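Local structure of glycolipid-binding domain-containing protein (Pseudomonas aeruginosa, 2H1T) at residues A[50-55]-A[112-117]. The protein is of unknown function but belongs to a putative glycolipid-binding family and is possibly involved in glycolipid metabolism. Sequence-based numbering, arbitrary orientation.
Sequences YRLRWD and NTFPIR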
loop_
_atom_site.group_PDB
_atom_site.type_symbol
_atom_site.label_atom_id
_atom_site.label_comp_id
_atom_site.label_asym_id
_atom_site.label_seq_id
_atom_site.Cartn_x
_atom_site.Cartn_y
_atom_site.Cartn_z
ATOM N N TYR A 50 -0.815 -2.661 -13.187
ATOM C CA TYR A 50 -0.321 -2.716 -14.535
ATOM C C TYR A 50 -0.928 -3.836 -15.342
ATOM O O TYR A 50 -1.419 -4.818 -14.789
ATOM C CB TYR A 50 1.209 -2.785 -14.536
ATOM C CG TYR A 50 1.839 -4.121 -14.117
ATOM C CD1 TYR A 50 2.000 -5.189 -15.023
ATOM C CD2 TYR A 50 2.388 -4.287 -12.841
ATOM C CE1 TYR A 50 2.600 -6.391 -14.616
ATOM C CE2 TYR A 50 3.034 -5.476 -12.462
ATOM C CZ TYR A 50 3.137 -6.509 -13.358
ATOM O OH TYR A 50 3.772 -7.678 -12.959
ATOM N N ARG A 51 -0.882 -3.664 -16.649
ATOM C CA ARG A 51 -1.336 -4.710 -17.553
ATOM C C ARG A 51 -0.331 -4.853 -18.668
ATOM O O ARG A 51 0.072 -3.847 -19.260
ATOM C CB ARG A 51 -2.742 -4.376 -18.083
ATOM C CG ARG A 51 -3.250 -5.364 -19.183
ATOM C CD ARG A 51 -4.645 -5.010 -19.735
ATOM N NE ARG A 51 -4.735 -3.660 -20.305
ATOM C CZ ARG A 51 -4.418 -3.315 -21.558
ATOM N NH1 ARG A 51 -3.936 -4.212 -22.436
ATOM N NH2 ARG A 51 -4.574 -2.047 -21.939
ATOM N N LEU A 52 0.071 -6.092 -18.937
ATOM C CA LEU A 52 0.938 -6.416 -20.064
ATOM C C LEU A 52 0.217 -7.311 -21.046
ATOM O O LEU A 52 -0.603 -8.153 -20.665
ATOM C CB LEU A 52 2.233 -7.106 -19.596
ATOM C CG LEU A 52 3.011 -6.390 -18.485
ATOM C CD1 LEU A 52 4.238 -7.234 -18.069
ATOM C CD2 LEU A 52 3.375 -4.961 -18.917
ATOM N N ARG A 53 0.514 -7.102 -22.325
ATOM C CA ARG A 53 -0.044 -7.925 -23.379
ATOM C C ARG A 53 1.096 -8.283 -24.322
ATOM O O ARG A 53 1.916 -7.431 -24.668
ATOM C CB ARG A 53 -1.178 -7.196 -24.099
ATOM C CG ARG A 53 -1.772 -7.957 -25.291
ATOM C CD ARG A 53 -2.964 -7.220 -25.965
ATOM N NE ARG A 53 -2.549 -5.938 -26.534
ATOM C CZ ARG A 53 -1.916 -5.791 -27.694
ATOM N NH1 ARG A 53 -1.608 -6.844 -28.436
ATOM N NH2 ARG A 53 -1.582 -4.585 -28.122
ATOM N N TRP A 54 1.141 -9.542 -24.737
ATOM C CA TRP A 54 2.248 -10.040 -25.593
ATOM C C TRP A 54 1.695 -10.858 -26.732
ATOM O O TRP A 54 0.493 -11.135 -26.746
ATOM C CB TRP A 54 3.216 -10.877 -24.770
ATOM C CG TRP A 54 2.585 -11.942 -23.968
ATOM C CD1 TRP A 54 2.401 -13.236 -24.336
ATOM C CD2 TRP A 54 2.043 -11.813 -22.639
ATOM N NE1 TRP A 54 1.786 -13.930 -23.326
ATOM C CE2 TRP A 54 1.583 -13.093 -22.261
ATOM C CE3 TRP A 54 1.995 -10.765 -21.693
ATOM C CZ2 TRP A 54 1.016 -13.347 -21.010
ATOM C CZ3 TRP A 54 1.447 -11.026 -20.431
ATOM C CH2 TRP A 54 0.931 -12.301 -20.116
ATOM N N ASP A 55 2.545 -11.202 -27.706
ATOM C CA ASP A 55 2.108 -12.019 -28.832
ATOM C C ASP A 55 2.268 -13.524 -28.604
ATOM O O ASP A 55 2.624 -13.962 -27.505
ATOM C CB ASP A 55 2.822 -11.578 -30.124
ATOM C CG ASP A 55 4.301 -11.894 -30.121
ATOM O OD1 ASP A 55 4.787 -12.707 -29.292
ATOM O OD2 ASP A 55 4.986 -11.343 -30.995
ATOM N N ASN A 112 10.490 -11.925 -15.264
ATOM C CA ASN A 112 11.514 -12.913 -15.608
ATOM C C ASN A 112 10.958 -14.014 -16.534
ATOM O O ASN A 112 11.699 -14.689 -17.235
ATOM C CB ASN A 112 12.066 -13.542 -14.340
ATOM C CG ASN A 112 12.839 -12.558 -13.471
ATOM O OD1 ASN A 112 12.296 -11.988 -12.519
ATOM N ND2 ASN A 112 14.058 -12.297 -13.842
ATOM N N THR A 113 9.639 -14.173 -16.531
ATOM C CA THR A 113 8.984 -15.162 -17.380
ATOM C C THR A 113 9.128 -14.855 -18.862
ATOM O O THR A 113 9.273 -15.769 -19.667
ATOM C CB THR A 113 7.514 -15.277 -16.976
ATOM O OG1 THR A 113 7.469 -15.772 -15.645
ATOM C CG2 THR A 113 6.741 -16.244 -17.871
ATOM N N PHE A 114 9.247 -13.585 -19.215
ATOM C CA PHE A 114 9.289 -13.210 -20.639
ATOM C C PHE A 114 10.487 -13.777 -21.360
ATOM O O PHE A 114 10.282 -14.494 -22.349
ATOM C CB PHE A 114 9.115 -11.699 -20.826
ATOM C CG PHE A 114 7.715 -11.243 -20.489
ATOM C CD1 PHE A 114 6.654 -11.524 -21.359
ATOM C CD2 PHE A 114 7.429 -10.634 -19.282
ATOM C CE1 PHE A 114 5.347 -11.142 -21.064
ATOM C CE2 PHE A 114 6.104 -10.271 -18.967
ATOM C CZ PHE A 114 5.070 -10.541 -19.841
ATOM N N PRO A 115 11.729 -13.467 -20.897
ATOM C CA PRO A 115 12.861 -14.058 -21.619
ATOM C C PRO A 115 12.841 -15.580 -21.604
ATOM O O PRO A 115 13.168 -16.203 -22.612
ATOM C CB PRO A 115 14.088 -13.488 -20.908
ATOM C CG PRO A 115 13.598 -12.220 -20.258
ATOM C CD PRO A 115 12.172 -12.533 -19.857
ATOM N N ILE A 116 12.400 -16.168 -20.486
ATOM C CA ILE A 116 12.315 -17.614 -20.383
ATOM C C ILE A 116 11.407 -18.196 -21.454
ATOM O O ILE A 116 11.782 -19.129 -22.133
ATOM C CB ILE A 116 11.889 -18.050 -18.977
ATOM C CG1 ILE A 116 13.039 -17.757 -18.007
ATOM C CG2 ILE A 116 11.615 -19.568 -18.897
ATOM C CD1 ILE A 116 12.587 -17.683 -16.555
ATOM N N ARG A 117 10.220 -17.624 -21.607
ATOM C CA ARG A 117 9.234 -18.178 -22.524
ATOM C C ARG A 117 9.571 -17.792 -23.937
ATOM O O ARG A 117 9.310 -18.563 -24.859
ATOM C CB ARG A 117 7.826 -17.711 -22.166
ATOM C CG ARG A 117 7.280 -18.275 -20.885
ATOM C CD ARG A 117 7.047 -19.784 -21.013
ATOM N NE ARG A 117 5.889 -20.086 -21.862
ATOM C CZ ARG A 117 4.630 -20.211 -21.423
ATOM N NH1 ARG A 117 4.336 -20.093 -20.143
ATOM N NH2 ARG A 117 3.646 -20.463 -22.270
#
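F114 presses the CE1–CZ edge of its phenyl ring against the indole of W54, a T-shaped (edge-to-face) aromatic pair that joins the chain's short helix, 113-119, to strand 45-54 of the antiparallel sheet. In this strongly beta fold, whose family falls in the LolA/LolB clan, the contact illustrates how one aromatic side chain can bridge a helix and a sheet with no hydrogen bond between the two segments. The two backbones stay well apart, with 9.2 Å from W54 CA to F114 CA, and the phenyl ring spans the gap. It meets the six-membered ring of the indole with centroids 5.2 Å apart and planes at 76°, close to perpendicular. F114 CE1 lies 3.3 Å above the indole plane, displaced toward the rim, and CZ follows it along the same edge, 3.7 Å from W54 CZ3.

Two strand residues receive the ring. L52 and W54, two positions apart and therefore on the same side of the strand, both set their CB atoms toward the helix segment, whereas the CB of R53 between them points away from it, and its guanidinium NH2 makes a salt bridge with E62. L52 meets the neighbouring part of the phenyl rim through one methyl branch, CD1 lying 3.7 Å from F114 CE2. With W54 CG between the backbone N and the carbonyl carbon (chi1 51°) and the indole turned roughly perpendicular to the CA–CB–CG plane (chi2 93°), a broad face of the ring is presented to F114. All three touching residues are buried, and further aromatic rings extend the cluster: W58 stacks with W54, and F110 packs edge-to-face with F114. The nearest approach between the segments is F114 CE1 to W54 CE3, 3.4 Å, with CE3 near the plane of the phenyl ring.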